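Local coordinates for protein CT253 (Chlamydia trachomatis serovar L2, PDB 6UXC) that is of unknown function but is probably a membrane-anchored lipoprotein, and binds a sodium ion in the crystal, at residues A[43-48]-A[155-159]; A[62-67]-A[88-92]; A[72-76]-A[95-99]; A[116-122]-A[134-140]; A[146-151]-A[163-167]. All coordinates share one frame; numbering follows the deposited sequence.

Overall arrangement
Strand 19-28 opens the chain and ends up inside a five-stranded mixed sheet, before helix 41-55 supplies the first half of contact 1. That contact closes only at 155-159, so contacts 2, 3 and 4 all nest within its loop. Contacts 2 and 3 cross: the loops 62-67 and 72-76, on either side of helix 68-72, are met in turn by 88-92 and by strand 94-105, and L89 packs against F74 between them. Contact 4 pairs the hairpin strands 113-124 and 131-143; R121 there bonds to contact 3. Contact 5 crosses contact 1 and binds the loop after the hairpin to the start of helix 165-184.

Contact 1: residues A[43-48]-A[155-159]; sequences AEFSEE and GWRSK
W156 lays one face of its indole on the aliphatic part of E44, whose CG stands 3.6 Å from the centroid of the five-membered ring, almost on the ring normal. The two side chains run antiparallel, E44 heading one way under the ring and W156 the other, with the carboxylate of E44 roughly level with the indole. With CG anti to the backbone N (chi1 171°), the E44 chain runs extended beneath the indole, and its acid group reaches H170 and W39. The edge of the indole is used differently: NE1 donates to E48 OE2 at 2.9 Å in a nearly straight bond (171°), with the acceptor in the ring plane but met on the anti side of a carboxylate turned 81° from it. E48 also holds R52. Here the loop between strand 131-143 and helix 165-184 is laid over the surface of helix 41-55, W156 and R157 being the central residues of a type II turn from G155 to S158. R157, less well ordered, puts its CG over the opposite indole face and folds back to meet E47 end-on, NH1 to OE1 and NH2 to OE2, each 2.7 Å. Both oxygens are approached on their syn sides, although the two planes are clearly twisted; E47 OE1 is shared with R51.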
# COMPACT_ATOMS: atom_id res chain seq x y z
N ALA A 43 3.59 1.28 8.86
CA ALA A 43 2.80 2.45 9.21
C ALA A 43 3.00 3.57 8.21
O ALA A 43 2.04 4.25 7.83
CB ALA A 43 3.14 2.91 10.62
N GLU A 44 4.25 3.80 7.78
CA GLU A 44 4.50 4.79 6.74
C GLU A 44 3.71 4.44 5.48
O GLU A 44 3.05 5.31 4.89
CB GLU A 44 5.99 4.86 6.40
CG GLU A 44 6.28 5.75 5.14
CD GLU A 44 7.66 5.55 4.55
OE1 GLU A 44 8.47 4.73 5.09
OE2 GLU A 44 7.90 6.21 3.50
N PHE A 45 3.85 3.20 5.02
CA PHE A 45 3.18 2.86 3.76
C PHE A 45 1.67 3.00 3.89
O PHE A 45 1.01 3.46 2.96
CB PHE A 45 3.55 1.44 3.33
CG PHE A 45 4.88 1.33 2.59
CD1 PHE A 45 6.03 1.91 3.09
CD2 PHE A 45 4.95 0.64 1.40
CE1 PHE A 45 7.25 1.79 2.40
CE2 PHE A 45 6.14 0.52 0.69
CZ PHE A 45 7.31 1.08 1.22
N SER A 46 1.09 2.56 5.01
CA SER A 46 -0.35 2.70 5.17
C SER A 46 -0.78 4.16 5.09
O SER A 46 -1.77 4.50 4.41
CB SER A 46 -0.80 2.11 6.50
OG SER A 46 -0.62 0.71 6.54
N GLU A 47 -0.08 5.03 5.80
CA GLU A 47 -0.48 6.42 5.83
C GLU A 47 -0.29 7.08 4.47
O GLU A 47 -1.15 7.83 4.00
CB GLU A 47 0.31 7.18 6.89
CG GLU A 47 -0.10 8.65 6.88
CD GLU A 47 0.46 9.43 8.03
OE1 GLU A 47 0.85 10.60 7.82
OE2 GLU A 47 0.54 8.88 9.14
N GLU A 48 0.86 6.82 3.83
CA GLU A 48 1.16 7.51 2.59
C GLU A 48 0.24 7.05 1.46
O GLU A 48 -0.17 7.87 0.62
CB GLU A 48 2.63 7.30 2.22
CG GLU A 48 3.62 8.02 3.16
CD GLU A 48 3.55 9.54 3.05
OE1 GLU A 48 3.15 10.06 1.98
OE2 GLU A 48 3.90 10.23 4.03
N GLY A 155 14.45 11.14 8.63
CA GLY A 155 13.53 10.03 8.53
C GLY A 155 12.12 10.49 8.16
O GLY A 155 11.84 11.67 8.04
N TRP A 156 11.25 9.50 7.95
CA TRP A 156 9.88 9.78 7.53
C TRP A 156 9.25 10.85 8.40
O TRP A 156 9.35 10.80 9.63
CB TRP A 156 9.05 8.49 7.56
CG TRP A 156 7.63 8.70 7.17
CD1 TRP A 156 7.17 9.30 6.03
CD2 TRP A 156 6.48 8.30 7.91
NE1 TRP A 156 5.79 9.30 6.02
CE2 TRP A 156 5.35 8.69 7.17
CE3 TRP A 156 6.29 7.65 9.12
CZ2 TRP A 156 4.04 8.45 7.60
CZ3 TRP A 156 4.99 7.41 9.56
CH2 TRP A 156 3.89 7.81 8.80
N ARG A 157 8.60 11.81 7.74
CA ARG A 157 7.93 12.97 8.33
C ARG A 157 8.85 14.18 8.39
O ARG A 157 8.41 15.30 8.15
CB ARG A 157 7.38 12.66 9.72
CG ARG A 157 6.33 11.56 9.74
CD ARG A 157 5.29 11.91 10.76
NE ARG A 157 4.36 10.82 11.06
CZ ARG A 157 3.17 10.66 10.49
NH1 ARG A 157 2.74 11.52 9.57
NH2 ARG A 157 2.41 9.65 10.86
N SER A 158 10.13 13.97 8.69
CA SER A 158 11.08 15.08 8.70
C SER A 158 11.03 15.79 7.35
O SER A 158 10.59 15.21 6.35
CB SER A 158 12.49 14.58 9.02
OG SER A 158 13.17 14.24 7.83
N LYS A 159 11.47 17.05 7.32
CA LYS A 159 11.34 17.85 6.11
C LYS A 159 11.99 17.17 4.91
O LYS A 159 11.40 17.08 3.83
CB LYS A 159 11.97 19.23 6.33

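Contact 2: residues A[62-67]-A[88-92]; sequences IKHHAS and QLLPA
The backbone N of S67 donates to Q88 OE1 at 2.9 Å, with an N-H...O angle of 164°, and approaches nearly along the C=O axis of the amide. Q88 reaches across with an extended chain, and its OE1 also rests 3.3 Å from A66 CA. The other end of the same amide, NE2, donates to a water that is also bonded to S67 OG. A second water joins the backbones, accepting from H65 N and donating to Q88 O.

Deeper in, the methyl CD2 of L89 sits over the centre of the H64 imidazole, 3.7 Å from the ring centroid in a CH-pi contact. The H64 ring is fixed from its edge: ND1 accepts from A66 N in the ring plane, and NE2 is bonded to the carbonyl of M23 on strand 19-28. These two bonds set its rotation and present one face to L89. A66 CB touches the same leucine methyl.

At the far end, I62 places CG1 between its backbone N and carbonyl carbon (chi1 74°), which sends CD1 down onto the other segment. There it lies 3.8 Å from P91 CD, beside A92 CB, where the chain turns through the cis peptide before P91.

The two loops thus close over each other beside strand 19-28, one leading out of edge strand 59-61 and the other into central strand 94-105; S67, whose OG bonds to V70 N, forms the N-cap of helix 68-72.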
# COMPACT_ATOMS: atom_id res chain seq x y z
N ILE A 62 -13.26 5.27 2.25
CA ILE A 62 -14.09 5.14 3.43
C ILE A 62 -13.23 4.84 4.64
O ILE A 62 -12.08 4.39 4.54
CB ILE A 62 -15.18 4.06 3.28
CG1 ILE A 62 -14.58 2.65 3.37
CG2 ILE A 62 -15.97 4.29 2.05
CD1 ILE A 62 -15.53 1.61 3.85
N LYS A 63 -13.81 5.09 5.82
CA LYS A 63 -13.31 4.61 7.09
C LYS A 63 -14.00 3.30 7.47
O LYS A 63 -15.23 3.21 7.48
CB LYS A 63 -13.53 5.70 8.14
CG LYS A 63 -13.19 5.29 9.57
CD LYS A 63 -11.73 5.11 9.78
CE LYS A 63 -11.50 4.55 11.20
NZ LYS A 63 -10.09 4.23 11.51
N HIS A 64 -13.21 2.27 7.76
CA HIS A 64 -13.75 1.00 8.23
C HIS A 64 -13.04 0.59 9.51
O HIS A 64 -12.05 1.21 9.94
CB HIS A 64 -13.61 -0.09 7.18
CG HIS A 64 -12.19 -0.41 6.90
ND1 HIS A 64 -11.47 -1.35 7.61
CD2 HIS A 64 -11.34 0.10 5.98
CE1 HIS A 64 -10.23 -1.39 7.16
NE2 HIS A 64 -10.13 -0.52 6.16
N HIS A 65 -13.56 -0.48 10.14
CA HIS A 65 -13.04 -1.04 11.38
C HIS A 65 -12.83 -2.54 11.25
O HIS A 65 -13.04 -3.31 12.21
CB HIS A 65 -13.98 -0.71 12.54
CG HIS A 65 -14.27 0.75 12.64
ND1 HIS A 65 -15.17 1.37 11.80
CD2 HIS A 65 -13.72 1.73 13.40
CE1 HIS A 65 -15.20 2.66 12.07
NE2 HIS A 65 -14.33 2.90 13.03
N ALA A 66 -12.38 -2.99 10.08
CA ALA A 66 -12.20 -4.44 9.87
C ALA A 66 -11.24 -5.07 10.88
O ALA A 66 -10.19 -4.51 11.22
CB ALA A 66 -11.67 -4.68 8.45
N SER A 67 -11.62 -6.24 11.37
CA SER A 67 -10.78 -6.99 12.30
C SER A 67 -9.50 -7.48 11.62
O SER A 67 -9.38 -7.51 10.39
CB SER A 67 -11.55 -8.18 12.85
OG SER A 67 -11.70 -9.13 11.83
N GLN A 88 -17.58 -6.32 6.74
CA GLN A 88 -16.95 -5.26 7.53
C GLN A 88 -16.29 -4.19 6.68
O GLN A 88 -15.98 -3.11 7.20
CB GLN A 88 -15.91 -5.86 8.47
CG GLN A 88 -16.50 -6.60 9.65
CD GLN A 88 -15.46 -7.27 10.50
OE1 GLN A 88 -14.29 -6.85 10.53
NE2 GLN A 88 -15.86 -8.32 11.18
N LEU A 89 -16.12 -4.43 5.39
CA LEU A 89 -15.56 -3.43 4.49
C LEU A 89 -16.62 -2.69 3.69
O LEU A 89 -16.30 -1.72 3.00
CB LEU A 89 -14.56 -4.09 3.57
CG LEU A 89 -13.42 -4.60 4.47
CD1 LEU A 89 -12.79 -5.82 3.95
CD2 LEU A 89 -12.39 -3.49 4.77
N LEU A 90 -17.87 -3.11 3.77
CA LEU A 90 -18.91 -2.29 3.21
C LEU A 90 -18.95 -1.00 4.01
O LEU A 90 -18.64 -1.01 5.22
CB LEU A 90 -20.24 -3.01 3.31
CG LEU A 90 -20.29 -4.35 2.55
CD1 LEU A 90 -21.61 -5.06 2.80
CD2 LEU A 90 -20.08 -4.12 1.03
N PRO A 91 -19.32 0.13 3.38
CA PRO A 91 -19.91 0.27 2.05
C PRO A 91 -18.94 0.48 0.90
O PRO A 91 -19.34 0.97 -0.17
CB PRO A 91 -20.77 1.53 2.20
CG PRO A 91 -19.92 2.38 3.13
CD PRO A 91 -19.34 1.41 4.13
N ALA A 92 -17.68 0.10 1.11
CA ALA A 92 -16.76 0.12 -0.02
C ALA A 92 -17.24 -0.83 -1.11
O ALA A 92 -17.87 -1.87 -0.85
CB ALA A 92 -15.36 -0.25 0.42
O HOH W 1 -15.57 -2.52 9.82
O HOH W 2 -14.33 -10.26 12.70

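Contact 3: residues A[72-76]-A[95-99]; sequences AQFFS and VVAAE
F74 and F75 have nearly the same first torsion, CG beside the backbone N and anti to the carbonyl carbon (chi1 -68° and -64°), yet they direct their rings to different parts of strand 95-99. The F74 ring turns a face to V95, whose CG1 stands over its centre, 4.2 Å from the centroid and almost on the ring normal. F74 CB meets A97 CB at 4.0 Å. F75 goes the other way along the strand: its CE1 comes 3.6 Å from A97 CB and 3.4 Å from A98 O, and CD1 reaches E99 CB at 4.0 Å. E99 runs past F75 the opposite way, its carboxylate nearly perpendicular to the ring, and carries its acid on to a salt bridge with R29. The small A97 thus lies between two aromatic side chains in a buried, largely apolar interface, the F75 ring resting partly on the strand backbone. Around it, F75 stacks on F27 and F74 meets F123 edge-to-face. The turn after helix 68-72 packs on the face of the sheet bearing V95, A97 and E99, touching L24 of strand 19-28, while R121 of strand 113-124 bonds to the carbonyls of F74 and S76.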
# COMPACT_ATOMS: atom_id res chain seq x y z
N ALA A 72 -6.77 -9.79 7.04
CA ALA A 72 -5.70 -10.70 6.67
C ALA A 72 -6.11 -11.60 5.51
O ALA A 72 -5.25 -11.99 4.69
CB ALA A 72 -5.30 -11.54 7.88
N GLN A 73 -7.38 -11.96 5.43
CA GLN A 73 -7.78 -12.93 4.42
C GLN A 73 -7.48 -12.43 3.01
O GLN A 73 -7.26 -13.24 2.10
CB GLN A 73 -9.26 -13.29 4.59
CG GLN A 73 -10.17 -12.22 4.32
CD GLN A 73 -11.56 -12.49 4.89
OE1 GLN A 73 -12.01 -13.63 5.04
NE2 GLN A 73 -12.25 -11.43 5.18
N PHE A 74 -7.44 -11.11 2.80
CA PHE A 74 -7.18 -10.57 1.47
C PHE A 74 -5.72 -10.69 1.06
O PHE A 74 -5.41 -10.47 -0.12
CB PHE A 74 -7.61 -9.09 1.41
CG PHE A 74 -9.10 -8.91 1.51
CD1 PHE A 74 -9.71 -8.75 2.75
CD2 PHE A 74 -9.88 -8.90 0.37
CE1 PHE A 74 -11.10 -8.58 2.82
CE2 PHE A 74 -11.24 -8.76 0.45
CZ PHE A 74 -11.84 -8.59 1.69
N PHE A 75 -4.84 -11.08 1.98
CA PHE A 75 -3.42 -11.27 1.69
C PHE A 75 -3.02 -12.73 1.60
O PHE A 75 -1.83 -13.02 1.46
CB PHE A 75 -2.57 -10.58 2.75
CG PHE A 75 -2.75 -9.09 2.77
CD1 PHE A 75 -2.18 -8.32 1.76
CD2 PHE A 75 -3.51 -8.46 3.74
CE1 PHE A 75 -2.31 -6.95 1.76
CE2 PHE A 75 -3.67 -7.07 3.72
CZ PHE A 75 -3.06 -6.33 2.72
N SER A 76 -3.97 -13.65 1.74
CA SER A 76 -3.66 -15.07 1.56
C SER A 76 -3.20 -15.29 0.13
O SER A 76 -3.83 -14.79 -0.81
CB SER A 76 -4.89 -15.90 1.84
OG SER A 76 -4.62 -17.26 1.62
N VAL A 95 -11.71 -3.13 -2.36
CA VAL A 95 -10.78 -3.25 -1.25
C VAL A 95 -9.38 -3.23 -1.82
O VAL A 95 -9.04 -4.03 -2.72
CB VAL A 95 -11.02 -4.56 -0.48
CG1 VAL A 95 -9.99 -4.72 0.67
CG2 VAL A 95 -12.41 -4.61 0.04
N VAL A 96 -8.56 -2.32 -1.29
CA VAL A 96 -7.16 -2.19 -1.66
C VAL A 96 -6.30 -2.90 -0.63
O VAL A 96 -6.34 -2.56 0.56
CB VAL A 96 -6.76 -0.72 -1.77
CG1 VAL A 96 -5.29 -0.63 -2.12
CG2 VAL A 96 -7.58 -0.03 -2.80
N ALA A 97 -5.54 -3.90 -1.08
CA ALA A 97 -4.73 -4.76 -0.21
C ALA A 97 -3.30 -4.73 -0.73
O ALA A 97 -2.96 -5.41 -1.70
CB ALA A 97 -5.29 -6.19 -0.20
N ALA A 98 -2.45 -3.93 -0.08
CA ALA A 98 -1.06 -3.78 -0.48
C ALA A 98 -0.16 -4.46 0.54
O ALA A 98 -0.29 -4.21 1.75
CB ALA A 98 -0.69 -2.31 -0.61
N GLU A 99 0.75 -5.31 0.07
CA GLU A 99 1.71 -6.02 0.89
C GLU A 99 3.13 -5.62 0.52
O GLU A 99 3.51 -5.71 -0.65
CB GLU A 99 1.59 -7.54 0.70
CG GLU A 99 2.59 -8.32 1.53
CD GLU A 99 2.43 -9.83 1.44
OE1 GLU A 99 1.54 -10.33 0.71
OE2 GLU A 99 3.22 -10.51 2.13

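Contact 4: residues A[116-122]-A[134-140]; sequences ASVRVRV and YQEILDA
Q135 reaches over to the opposite strand from the face it shares with R119 and R121. Its CB lies 4.2 Å from V120 O; CG, anti to the backbone N (chi1 178°), lies against both R121 CG and R119 CD. At the tip OE1 accepts twice from R121, from NE at 2.7 Å and from NH2 at 2.9 Å, in a side-on grip on one oxygen. Both bonds lie in the guanidinium plane, which the amide nearly shares (25° apart). R121 NH2 also holds P77 O, and together these bonds restrict the turning of the guanidinium group.

On the other face Y134 lies across two valines: CE2 meets V120 CG1 at 3.8 Å, and CD2 meets V122 CG2 near the ring plane. Its hydroxyl donates to E136 OE1, at a distance so short that its exact length is doubtful; this acid also pairs with R180 of helix 165-184, and the ring stacks on Y184. V120 CG2 packs on L138 CD1.

Pairs of backbone bonds at A116-A140, V118-L138 and V120-E136 alternate with the non-hydrogen-bonded pairs, giving the antiparallel ladder of a beta hairpin whose second strand is one edge of the mixed sheet, with helix 165-184 packed on the valine face.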
# COMPACT_ATOMS: atom_id res chain seq x y z
N ALA A 116 12.36 -1.45 -2.85
CA ALA A 116 11.21 -2.04 -2.21
C ALA A 116 10.28 -2.61 -3.26
O ALA A 116 10.24 -2.15 -4.40
CB ALA A 116 10.45 -1.05 -1.33
N SER A 117 9.56 -3.64 -2.87
CA SER A 117 8.68 -4.38 -3.76
C SER A 117 7.35 -4.55 -3.04
O SER A 117 7.33 -4.97 -1.88
CB SER A 117 9.29 -5.74 -4.11
OG SER A 117 8.46 -6.49 -4.97
N VAL A 118 6.25 -4.25 -3.72
CA VAL A 118 4.92 -4.30 -3.11
C VAL A 118 3.97 -5.09 -4.01
O VAL A 118 3.85 -4.79 -5.21
CB VAL A 118 4.35 -2.89 -2.88
CG1 VAL A 118 2.88 -2.97 -2.42
CG2 VAL A 118 5.21 -2.15 -1.88
N ARG A 119 3.27 -6.08 -3.44
CA ARG A 119 2.19 -6.74 -4.15
C ARG A 119 0.89 -5.98 -3.88
O ARG A 119 0.43 -5.88 -2.73
CB ARG A 119 2.01 -8.21 -3.78
CG ARG A 119 0.91 -8.85 -4.63
CD ARG A 119 0.68 -10.31 -4.31
NE ARG A 119 1.85 -11.11 -4.54
CZ ARG A 119 2.57 -11.72 -3.60
NH1 ARG A 119 2.24 -11.64 -2.32
NH2 ARG A 119 3.62 -12.41 -3.97
N VAL A 120 0.32 -5.43 -4.94
CA VAL A 120 -0.94 -4.70 -4.87
C VAL A 120 -2.04 -5.62 -5.37
O VAL A 120 -1.93 -6.20 -6.45
CB VAL A 120 -0.89 -3.41 -5.71
CG1 VAL A 120 -2.21 -2.66 -5.59
CG2 VAL A 120 0.27 -2.50 -5.26
N ARG A 121 -3.11 -5.73 -4.58
CA ARG A 121 -4.33 -6.40 -4.96
C ARG A 121 -5.50 -5.44 -4.83
O ARG A 121 -5.55 -4.63 -3.90
CB ARG A 121 -4.58 -7.62 -4.10
CG ARG A 121 -3.69 -8.76 -4.40
CD ARG A 121 -3.84 -9.83 -3.38
NE ARG A 121 -3.23 -11.07 -3.82
CZ ARG A 121 -3.34 -12.22 -3.16
NH1 ARG A 121 -4.00 -12.25 -2.01
NH2 ARG A 121 -2.82 -13.32 -3.67
N VAL A 122 -6.47 -5.56 -5.74
CA VAL A 122 -7.76 -4.90 -5.57
C VAL A 122 -8.83 -5.96 -5.70
O VAL A 122 -8.81 -6.76 -6.65
CB VAL A 122 -7.98 -3.78 -6.61
CG1 VAL A 122 -9.34 -3.14 -6.37
CG2 VAL A 122 -6.89 -2.76 -6.52
N TYR A 134 -7.39 -7.24 -9.69
CA TYR A 134 -6.07 -6.74 -10.03
C TYR A 134 -5.07 -7.34 -9.05
O TYR A 134 -5.33 -7.38 -7.83
CB TYR A 134 -6.04 -5.21 -9.95
CG TYR A 134 -4.68 -4.61 -10.11
CD1 TYR A 134 -3.94 -4.84 -11.27
CD2 TYR A 134 -4.13 -3.79 -9.14
CE1 TYR A 134 -2.68 -4.29 -11.43
CE2 TYR A 134 -2.87 -3.24 -9.29
CZ TYR A 134 -2.15 -3.49 -10.44
OH TYR A 134 -0.90 -2.95 -10.61
N GLN A 135 -3.95 -7.80 -9.59
CA GLN A 135 -2.82 -8.23 -8.77
C GLN A 135 -1.55 -7.95 -9.54
O GLN A 135 -1.41 -8.41 -10.69
CB GLN A 135 -2.89 -9.72 -8.43
CG GLN A 135 -1.70 -10.21 -7.61
CD GLN A 135 -1.82 -11.66 -7.24
OE1 GLN A 135 -2.01 -11.99 -6.07
NE2 GLN A 135 -1.71 -12.54 -8.22
N GLU A 136 -0.62 -7.24 -8.92
CA GLU A 136 0.64 -6.94 -9.59
C GLU A 136 1.67 -6.59 -8.54
O GLU A 136 1.36 -5.97 -7.53
CB GLU A 136 0.48 -5.79 -10.58
CG GLU A 136 1.74 -5.51 -11.42
CD GLU A 136 1.54 -4.41 -12.45
OE1 GLU A 136 0.46 -3.79 -12.47
OE2 GLU A 136 2.46 -4.18 -13.27
N ILE A 137 2.92 -6.98 -8.82
CA ILE A 137 4.05 -6.58 -8.00
C ILE A 137 4.69 -5.36 -8.64
O ILE A 137 5.11 -5.40 -9.80
CB ILE A 137 5.05 -7.73 -7.84
CG1 ILE A 137 4.36 -8.89 -7.13
CG2 ILE A 137 6.29 -7.26 -7.10
CD1 ILE A 137 5.17 -10.15 -7.04
N LEU A 138 4.73 -4.27 -7.88
CA LEU A 138 5.33 -3.00 -8.25
C LEU A 138 6.60 -2.82 -7.43
O LEU A 138 6.70 -3.29 -6.29
CB LEU A 138 4.36 -1.85 -7.98
CG LEU A 138 2.96 -1.95 -8.61
CD1 LEU A 138 2.09 -0.79 -8.20
CD2 LEU A 138 3.04 -2.07 -10.14
N ASP A 139 7.58 -2.15 -8.01
CA ASP A 139 8.83 -1.99 -7.29
C ASP A 139 9.47 -0.67 -7.69
O ASP A 139 9.10 -0.04 -8.68
CB ASP A 139 9.78 -3.17 -7.52
CG ASP A 139 10.09 -3.41 -8.99
OD1 ASP A 139 10.12 -2.44 -9.78
OD2 ASP A 139 10.31 -4.58 -9.34
N ALA A 140 10.41 -0.24 -6.85
CA ALA A 140 11.15 1.00 -7.05
C ALA A 140 12.55 0.80 -6.49
O ALA A 140 12.76 -0.01 -5.60
CB ALA A 140 10.45 2.18 -6.38

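Contact 5: residues A[146-151]-A[163-167]; sequences SGSNDY and STPMG
Y151 and M166 make the central contact: the methionine methyl CE stands over the centre of the tyrosine ring, 3.8 Å from the centroid and 7° off the normal. SD lies farther out above the same face, a Met-aromatic contact, and M166 CB closes on Y151 CZ at 3.6 Å. At the ring edge, near its plane, T164 OG1 approaches Y151 CE1 at 3.3 Å. The hydroxyl is gripped twice, accepting from M166 N at 3.0 Å and donating to N149 OD1 at 2.7 Å, where it meets a lone pair in the carbonyl plane. N149 in turn is positioned by its ND2 bond to L144 O, and N149 OD1 lies 3.3 Å from P165 CG. S148 O is buried against P165 CD and T164 CB and has no polar partner; nearby, S148 OG takes the N-H of D150 in an ST turn. On the helix side T164 is the N-cap: its chi1 of 67° turns OG1 back over its own backbone to accept from G167 N, and OG1 also bonds to F161 O. The loop that follows strand 131-143 is thus folded onto the first turn of helix 165-184, while P165 and M166 rest on I114 of strand 113-124.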
# COMPACT_ATOMS: atom_id res chain seq x y z
N SER A 146 22.48 8.90 -3.84
CA SER A 146 21.64 10.02 -4.26
C SER A 146 21.36 11.03 -3.15
O SER A 146 20.90 12.13 -3.43
CB SER A 146 20.29 9.49 -4.76
OG SER A 146 20.46 8.50 -5.76
N GLY A 147 21.59 10.68 -1.90
CA GLY A 147 21.29 11.60 -0.82
C GLY A 147 21.81 11.01 0.47
O GLY A 147 22.54 10.03 0.47
N SER A 148 21.41 11.64 1.57
CA SER A 148 21.82 11.14 2.88
C SER A 148 21.05 9.87 3.23
O SER A 148 19.87 9.72 2.91
CB SER A 148 21.57 12.19 3.96
OG SER A 148 21.76 11.64 5.26
N ASN A 149 21.73 8.95 3.92
CA ASN A 149 21.07 7.79 4.48
C ASN A 149 21.04 7.84 6.01
O ASN A 149 20.96 6.80 6.66
CB ASN A 149 21.74 6.50 3.98
CG ASN A 149 21.62 6.34 2.46
OD1 ASN A 149 20.53 6.13 1.93
ND2 ASN A 149 22.75 6.41 1.77
N ASP A 150 21.11 9.05 6.57
CA ASP A 150 20.85 9.24 8.00
C ASP A 150 19.34 9.32 8.17
O ASP A 150 18.73 10.39 8.07
CB ASP A 150 21.53 10.51 8.51
CG ASP A 150 21.46 10.64 10.02
OD1 ASP A 150 20.51 10.08 10.62
OD2 ASP A 150 22.34 11.33 10.59
N TYR A 151 18.72 8.16 8.40
CA TYR A 151 17.27 8.07 8.55
C TYR A 151 16.81 8.40 9.96
O TYR A 151 15.61 8.32 10.24
CB TYR A 151 16.79 6.69 8.10
CG TYR A 151 17.05 6.56 6.64
CD1 TYR A 151 16.36 7.38 5.73
CD2 TYR A 151 18.02 5.71 6.16
CE1 TYR A 151 16.62 7.32 4.37
CE2 TYR A 151 18.29 5.64 4.80
CZ TYR A 151 17.58 6.44 3.91
OH TYR A 151 17.88 6.38 2.56
N SER A 163 14.12 13.76 0.10
CA SER A 163 15.40 13.93 -0.59
C SER A 163 16.40 12.82 -0.29
O SER A 163 17.49 12.81 -0.88
CB SER A 163 16.02 15.29 -0.20
OG SER A 163 15.13 16.36 -0.47
N THR A 164 16.08 11.90 0.61
CA THR A 164 16.96 10.77 0.86
C THR A 164 16.71 9.68 -0.16
O THR A 164 15.67 9.67 -0.83
CB THR A 164 16.72 10.21 2.26
OG1 THR A 164 15.40 9.63 2.29
CG2 THR A 164 16.87 11.30 3.30
N PRO A 165 17.64 8.73 -0.29
CA PRO A 165 17.43 7.68 -1.29
C PRO A 165 16.17 6.88 -1.00
O PRO A 165 15.39 6.57 -1.91
CB PRO A 165 18.71 6.84 -1.18
CG PRO A 165 19.75 7.86 -0.82
CD PRO A 165 19.03 8.73 0.20
N MET A 166 15.92 6.57 0.28
CA MET A 166 14.73 5.81 0.59
C MET A 166 13.47 6.62 0.29
O MET A 166 12.49 6.07 -0.20
CB MET A 166 14.73 5.40 2.06
CG MET A 166 13.57 4.46 2.39
SD MET A 166 13.36 4.15 4.13
CE MET A 166 14.99 3.60 4.63
N GLY A 167 13.49 7.91 0.62
CA GLY A 167 12.29 8.73 0.46
C GLY A 167 11.96 8.97 -1.00
O GLY A 167 10.78 8.95 -1.39
O HOH W 3 19.60 13.90 1.35